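Local structure of putative ubiquinone biosynthesis protein (Nostoc punctiforme, 3MSQ) at residues Trp122-Phe135 against Leu145-Ser158. The protein is a Coq4-family protein that probably takes part in ubiquinone-type quinone biosynthesis, its exact biochemical role not being established. Residues are numbered along the deposited sequence; the frame is centred on the assembly and turned at random.
Sequences WRSTHDIYHVVAGF and LQAFFLAQTPIPIS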
loop_
_atom_site.group_PDB
_atom_site.type_symbol
_atom_site.label_atom_id
_atom_site.label_comp_id
_atom_site.label_asym_id
_atom_site.label_seq_id
_atom_site.Cartn_x
_atom_site.Cartn_y
_atom_site.Cartn_z
ATOM N N TRP A 122 4.728 -10.112 -26.336
ATOM C CA TRP A 122 5.706 -9.812 -25.307
ATOM C C TRP A 122 6.169 -11.098 -24.588
ATOM O O TRP A 122 7.368 -11.366 -24.538
ATOM C CB TRP A 122 5.073 -8.793 -24.326
ATOM C CG TRP A 122 5.800 -8.592 -23.038
ATOM C CD1 TRP A 122 5.396 -8.981 -21.787
ATOM C CD2 TRP A 122 7.057 -7.930 -22.875
ATOM N NE1 TRP A 122 6.348 -8.627 -20.856
ATOM C CE2 TRP A 122 7.373 -7.964 -21.496
ATOM C CE3 TRP A 122 7.945 -7.296 -23.765
ATOM C CZ2 TRP A 122 8.544 -7.384 -20.988
ATOM C CZ3 TRP A 122 9.114 -6.743 -23.264
ATOM C CH2 TRP A 122 9.400 -6.782 -21.893
ATOM N N ARG A 123 5.207 -11.891 -24.064
ATOM C CA ARG A 123 5.473 -13.124 -23.337
ATOM C C ARG A 123 6.130 -14.198 -24.200
ATOM O O ARG A 123 7.069 -14.840 -23.746
ATOM C CB ARG A 123 4.201 -13.634 -22.668
ATOM C CG ARG A 123 3.704 -12.750 -21.530
ATOM C CD ARG A 123 2.439 -13.295 -20.870
ATOM N NE ARG A 123 1.962 -12.355 -19.857
ATOM C CZ ARG A 123 0.843 -12.481 -19.153
ATOM N NH1 ARG A 123 0.049 -13.527 -19.335
ATOM N NH2 ARG A 123 0.509 -11.559 -18.261
ATOM N N SER A 124 5.680 -14.362 -25.457
ATOM C CA SER A 124 6.223 -15.357 -26.404
ATOM C C SER A 124 7.641 -15.073 -26.822
ATOM O O SER A 124 8.376 -16.010 -27.156
ATOM C CB SER A 124 5.413 -15.383 -27.693
ATOM O OG SER A 124 4.097 -14.910 -27.520
ATOM N N THR A 125 7.997 -13.774 -26.910
ATOM C CA THR A 125 9.275 -13.360 -27.461
ATOM C C THR A 125 10.279 -12.747 -26.514
ATOM O O THR A 125 11.465 -12.875 -26.798
ATOM C CB THR A 125 9.075 -12.500 -28.725
ATOM O OG1 THR A 125 8.498 -11.245 -28.380
ATOM C CG2 THR A 125 8.220 -13.188 -29.781
ATOM N N HIS A 126 9.849 -12.070 -25.421
ATOM C CA HIS A 126 10.774 -11.344 -24.539
ATOM C C HIS A 126 11.978 -12.096 -23.962
ATOM O O HIS A 126 13.007 -11.469 -23.715
ATOM C CB HIS A 126 10.077 -10.393 -23.550
ATOM C CG HIS A 126 10.168 -10.794 -22.110
ATOM N ND1 HIS A 126 9.096 -11.388 -21.454
ATOM C CD2 HIS A 126 11.184 -10.616 -21.229
ATOM C CE1 HIS A 126 9.507 -11.578 -20.213
ATOM N NE2 HIS A 126 10.763 -11.132 -20.033
ATOM N N ASP A 127 11.895 -13.414 -23.819
ATOM C CA ASP A 127 13.029 -14.202 -23.325
ATOM C C ASP A 127 14.179 -14.315 -24.357
ATOM O O ASP A 127 15.293 -14.663 -23.989
ATOM C CB ASP A 127 12.564 -15.582 -22.845
ATOM C CG ASP A 127 13.437 -16.158 -21.783
ATOM O OD1 ASP A 127 13.460 -15.591 -20.665
ATOM O OD2 ASP A 127 14.086 -17.188 -22.051
ATOM N N ILE A 128 13.901 -14.009 -25.634
ATOM C CA ILE A 128 14.874 -14.021 -26.733
ATOM C C ILE A 128 15.664 -12.700 -26.686
ATOM O O ILE A 128 16.880 -12.719 -26.880
ATOM C CB ILE A 128 14.162 -14.281 -28.111
ATOM C CG1 ILE A 128 13.546 -15.694 -28.173
ATOM C CG2 ILE A 128 15.075 -14.064 -29.305
ATOM C CD1 ILE A 128 12.067 -15.771 -28.606
ATOM N N TYR A 129 14.972 -11.573 -26.379
ATOM C CA TYR A 129 15.502 -10.201 -26.319
ATOM C C TYR A 129 16.882 -10.069 -25.696
ATOM O O TYR A 129 17.768 -9.519 -26.347
ATOM C CB TYR A 129 14.530 -9.205 -25.638
ATOM C CG TYR A 129 13.227 -8.912 -26.349
ATOM C CD1 TYR A 129 12.979 -9.403 -27.623
ATOM C CD2 TYR A 129 12.231 -8.157 -25.734
ATOM C CE1 TYR A 129 11.763 -9.179 -28.257
ATOM C CE2 TYR A 129 11.008 -7.924 -26.358
ATOM C CZ TYR A 129 10.781 -8.428 -27.628
ATOM O OH TYR A 129 9.588 -8.203 -28.277
ATOM N N HIS A 130 17.070 -10.565 -24.458
ATOM C CA HIS A 130 18.339 -10.462 -23.743
ATOM C C HIS A 130 19.566 -11.052 -24.485
ATOM O O HIS A 130 20.672 -10.533 -24.307
ATOM C CB HIS A 130 18.208 -10.964 -22.292
ATOM C CG HIS A 130 18.256 -12.447 -22.176
ATOM N ND1 HIS A 130 17.100 -13.204 -22.122
ATOM C CD2 HIS A 130 19.330 -13.273 -22.138
ATOM C CE1 HIS A 130 17.506 -14.464 -22.041
ATOM N NE2 HIS A 130 18.843 -14.552 -22.054
ATOM N N VAL A 131 19.377 -12.112 -25.314
ATOM C CA VAL A 131 20.491 -12.700 -26.080
ATOM C C VAL A 131 21.002 -11.770 -27.202
ATOM O O VAL A 131 22.220 -11.656 -27.387
ATOM C CB VAL A 131 20.354 -14.199 -26.506
ATOM C CG1 VAL A 131 19.702 -15.041 -25.418
ATOM C CG2 VAL A 131 19.627 -14.366 -27.827
ATOM N N VAL A 132 20.062 -11.087 -27.914
ATOM C CA VAL A 132 20.340 -10.127 -28.989
ATOM C C VAL A 132 20.839 -8.816 -28.370
ATOM O O VAL A 132 21.876 -8.299 -28.803
ATOM C CB VAL A 132 19.122 -9.933 -29.932
ATOM C CG1 VAL A 132 19.398 -8.890 -31.020
ATOM C CG2 VAL A 132 18.703 -11.259 -30.569
ATOM N N ALA A 133 20.134 -8.314 -27.326
ATOM C CA ALA A 133 20.472 -7.087 -26.603
ATOM C C ALA A 133 21.774 -7.173 -25.785
ATOM O O ALA A 133 22.391 -6.134 -25.517
ATOM C CB ALA A 133 19.318 -6.674 -25.711
ATOM N N GLY A 134 22.160 -8.385 -25.373
ATOM C CA GLY A 134 23.368 -8.611 -24.588
ATOM C C GLY A 134 23.262 -8.224 -23.120
ATOM O O GLY A 134 24.031 -7.384 -22.637
ATOM N N PHE A 135 22.311 -8.851 -22.396
ATOM C CA PHE A 135 22.061 -8.679 -20.952
ATOM C C PHE A 135 22.000 -10.039 -20.272
ATOM O O PHE A 135 21.599 -11.017 -20.907
ATOM C CB PHE A 135 20.756 -7.912 -20.695
ATOM C CG PHE A 135 20.838 -6.466 -21.092
ATOM C CD1 PHE A 135 21.329 -5.513 -20.207
ATOM C CD2 PHE A 135 20.435 -6.053 -22.356
ATOM C CE1 PHE A 135 21.441 -4.177 -20.585
ATOM C CE2 PHE A 135 20.552 -4.719 -22.736
ATOM C CZ PHE A 135 21.062 -3.793 -21.850
ATOM N N LEU A 145 17.689 -4.808 -19.397
ATOM C CA LEU A 145 16.940 -5.126 -20.616
ATOM C C LEU A 145 15.667 -4.298 -20.716
ATOM O O LEU A 145 15.329 -3.833 -21.815
ATOM C CB LEU A 145 16.626 -6.643 -20.731
ATOM C CG LEU A 145 15.698 -7.084 -21.867
ATOM C CD1 LEU A 145 16.395 -7.011 -23.203
ATOM C CD2 LEU A 145 15.163 -8.465 -21.616
ATOM N N GLN A 146 14.966 -4.096 -19.574
ATOM C CA GLN A 146 13.727 -3.301 -19.543
ATOM C C GLN A 146 14.017 -1.843 -19.901
ATOM O O GLN A 146 13.197 -1.185 -20.524
ATOM C CB GLN A 146 13.018 -3.411 -18.169
ATOM C CG GLN A 146 12.448 -4.805 -17.820
ATOM C CD GLN A 146 11.315 -5.271 -18.708
ATOM O OE1 GLN A 146 10.621 -4.485 -19.352
ATOM N NE2 GLN A 146 11.108 -6.575 -18.774
ATOM N N ALA A 147 15.200 -1.355 -19.523
ATOM C CA ALA A 147 15.656 0.006 -19.801
ATOM C C ALA A 147 15.922 0.145 -21.287
ATOM O O ALA A 147 15.500 1.135 -21.879
ATOM C CB ALA A 147 16.898 0.338 -18.970
ATOM N N PHE A 148 16.508 -0.894 -21.905
ATOM C CA PHE A 148 16.758 -0.978 -23.352
ATOM C C PHE A 148 15.404 -0.948 -24.104
ATOM O O PHE A 148 15.268 -0.200 -25.072
ATOM C CB PHE A 148 17.560 -2.266 -23.688
ATOM C CG PHE A 148 17.930 -2.491 -25.142
ATOM C CD1 PHE A 148 16.979 -2.918 -26.063
ATOM C CD2 PHE A 148 19.249 -2.363 -25.569
ATOM C CE1 PHE A 148 17.327 -3.128 -27.401
ATOM C CE2 PHE A 148 19.592 -2.585 -26.907
ATOM C CZ PHE A 148 18.630 -2.970 -27.812
ATOM N N PHE A 149 14.400 -1.720 -23.603
ATOM C CA PHE A 149 13.052 -1.845 -24.166
ATOM C C PHE A 149 12.233 -0.543 -24.055
ATOM O O PHE A 149 11.569 -0.142 -25.030
ATOM C CB PHE A 149 12.322 -3.054 -23.571
ATOM C CG PHE A 149 11.141 -3.501 -24.395
ATOM C CD1 PHE A 149 11.325 -4.120 -25.631
ATOM C CD2 PHE A 149 9.839 -3.284 -23.951
ATOM C CE1 PHE A 149 10.226 -4.492 -26.422
ATOM C CE2 PHE A 149 8.744 -3.659 -24.742
ATOM C CZ PHE A 149 8.947 -4.272 -25.966
ATOM N N LEU A 150 12.334 0.147 -22.879
ATOM C CA LEU A 150 11.693 1.448 -22.601
ATOM C C LEU A 150 12.295 2.545 -23.517
ATOM O O LEU A 150 11.560 3.428 -23.970
ATOM C CB LEU A 150 11.821 1.812 -21.096
ATOM C CG LEU A 150 11.080 3.057 -20.563
ATOM C CD1 LEU A 150 9.622 2.780 -20.359
ATOM C CD2 LEU A 150 11.628 3.481 -19.237
ATOM N N ALA A 151 13.613 2.451 -23.832
ATOM C CA ALA A 151 14.292 3.409 -24.713
ATOM C C ALA A 151 13.785 3.314 -26.148
ATOM O O ALA A 151 13.713 4.332 -26.823
ATOM C CB ALA A 151 15.799 3.191 -24.678
ATOM N N GLN A 152 13.416 2.097 -26.594
ATOM C CA GLN A 152 12.941 1.762 -27.937
ATOM C C GLN A 152 11.443 1.938 -28.118
ATOM O O GLN A 152 11.014 2.714 -28.965
ATOM C CB GLN A 152 13.279 0.302 -28.243
ATOM C CG GLN A 152 14.715 0.044 -28.640
ATOM C CD GLN A 152 14.824 -1.164 -29.522
ATOM O OE1 GLN A 152 14.086 -2.152 -29.381
ATOM N NE2 GLN A 152 15.729 -1.095 -30.468
ATOM N N THR A 153 10.650 1.136 -27.373
ATOM C CA THR A 153 9.187 1.046 -27.436
ATOM C C THR A 153 8.574 0.955 -26.030
ATOM O O THR A 153 8.417 -0.152 -25.499
ATOM C CB THR A 153 8.775 -0.129 -28.340
ATOM O OG1 THR A 153 9.526 -1.290 -27.990
ATOM C CG2 THR A 153 8.985 0.168 -29.823
ATOM N N PRO A 154 8.244 2.103 -25.392
ATOM C CA PRO A 154 7.699 2.043 -24.009
ATOM C C PRO A 154 6.327 1.396 -23.836
ATOM O O PRO A 154 5.365 1.794 -24.480
ATOM C CB PRO A 154 7.687 3.497 -23.541
ATOM C CG PRO A 154 8.107 4.316 -24.710
ATOM C CD PRO A 154 8.413 3.486 -25.878
ATOM N N ILE A 155 6.237 0.409 -22.939
ATOM C CA ILE A 155 4.986 -0.281 -22.568
ATOM C C ILE A 155 4.834 -0.232 -21.031
ATOM O O ILE A 155 5.856 -0.197 -20.357
ATOM C CB ILE A 155 4.863 -1.724 -23.146
ATOM C CG1 ILE A 155 5.908 -2.723 -22.533
ATOM C CG2 ILE A 155 4.878 -1.680 -24.678
ATOM C CD1 ILE A 155 5.677 -4.192 -22.743
ATOM N N PRO A 156 3.598 -0.204 -20.456
ATOM C CA PRO A 156 3.466 -0.079 -18.990
ATOM C C PRO A 156 4.355 -0.938 -18.092
ATOM O O PRO A 156 5.007 -0.359 -17.217
ATOM C CB PRO A 156 1.976 -0.280 -18.720
ATOM C CG PRO A 156 1.371 -0.653 -20.044
ATOM C CD PRO A 156 2.272 -0.171 -21.107
ATOM N N ILE A 157 4.412 -2.283 -18.299
ATOM C CA ILE A 157 5.245 -3.195 -17.489
ATOM C C ILE A 157 6.721 -2.801 -17.379
ATOM O O ILE A 157 7.284 -2.928 -16.300
ATOM C CB ILE A 157 4.996 -4.714 -17.764
ATOM C CG1 ILE A 157 5.337 -5.610 -16.548
ATOM C CG2 ILE A 157 5.668 -5.197 -19.034
ATOM C CD1 ILE A 157 4.404 -5.437 -15.293
ATOM N N SER A 158 7.331 -2.279 -18.454
ATOM C CA SER A 158 8.729 -1.831 -18.412
ATOM C C SER A 158 8.903 -0.672 -17.415
ATOM O O SER A 158 9.773 -0.744 -16.527
ATOM C CB SER A 158 9.219 -1.447 -19.804
ATOM O OG SER A 158 9.254 -2.592 -20.639
#
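W122 reaches into a hole between F149, Q146, I157 and S158; its chi1 of 167°, which swings CG away from the backbone N, carries the six-membered ring across to F149. CZ3 lies over one face of the F149 ring, 3.4 Å from F149 CE2, the two planes inclined at 44°. I155 CD1 sits on one face of the indole as a CH-pi contact, H126 CB on the other, and NE2 of Q146 comes to the indole edge, 3.5 Å from W122 CZ2. The Q146 amide is steadied by S158, whose OG donates to Q146 OE1 (2.7 Å) almost straight along the C=O bond. With an alanine at W122, F149 and the I155 methyl would probably border a gap, and Q146 NE2 would lose its aromatic neighbour. F149 also meets Y129, in nearly parallel planes slid well apart. Further along, L145 drops its methyls among H126, Y129, H130 and A133, its backbone N lies over the centre of the F135 ring, and A133 CB sits over that of F148. Outside this apolar layer, H130 NE2 is hydrogen-bonded to E95. Helices 122-133 and 145-152 cross almost perpendicularly (98°), joined by knobs-into-holes packing and an aromatic cluster in the buried centre of this all-helical Coq4-family fold.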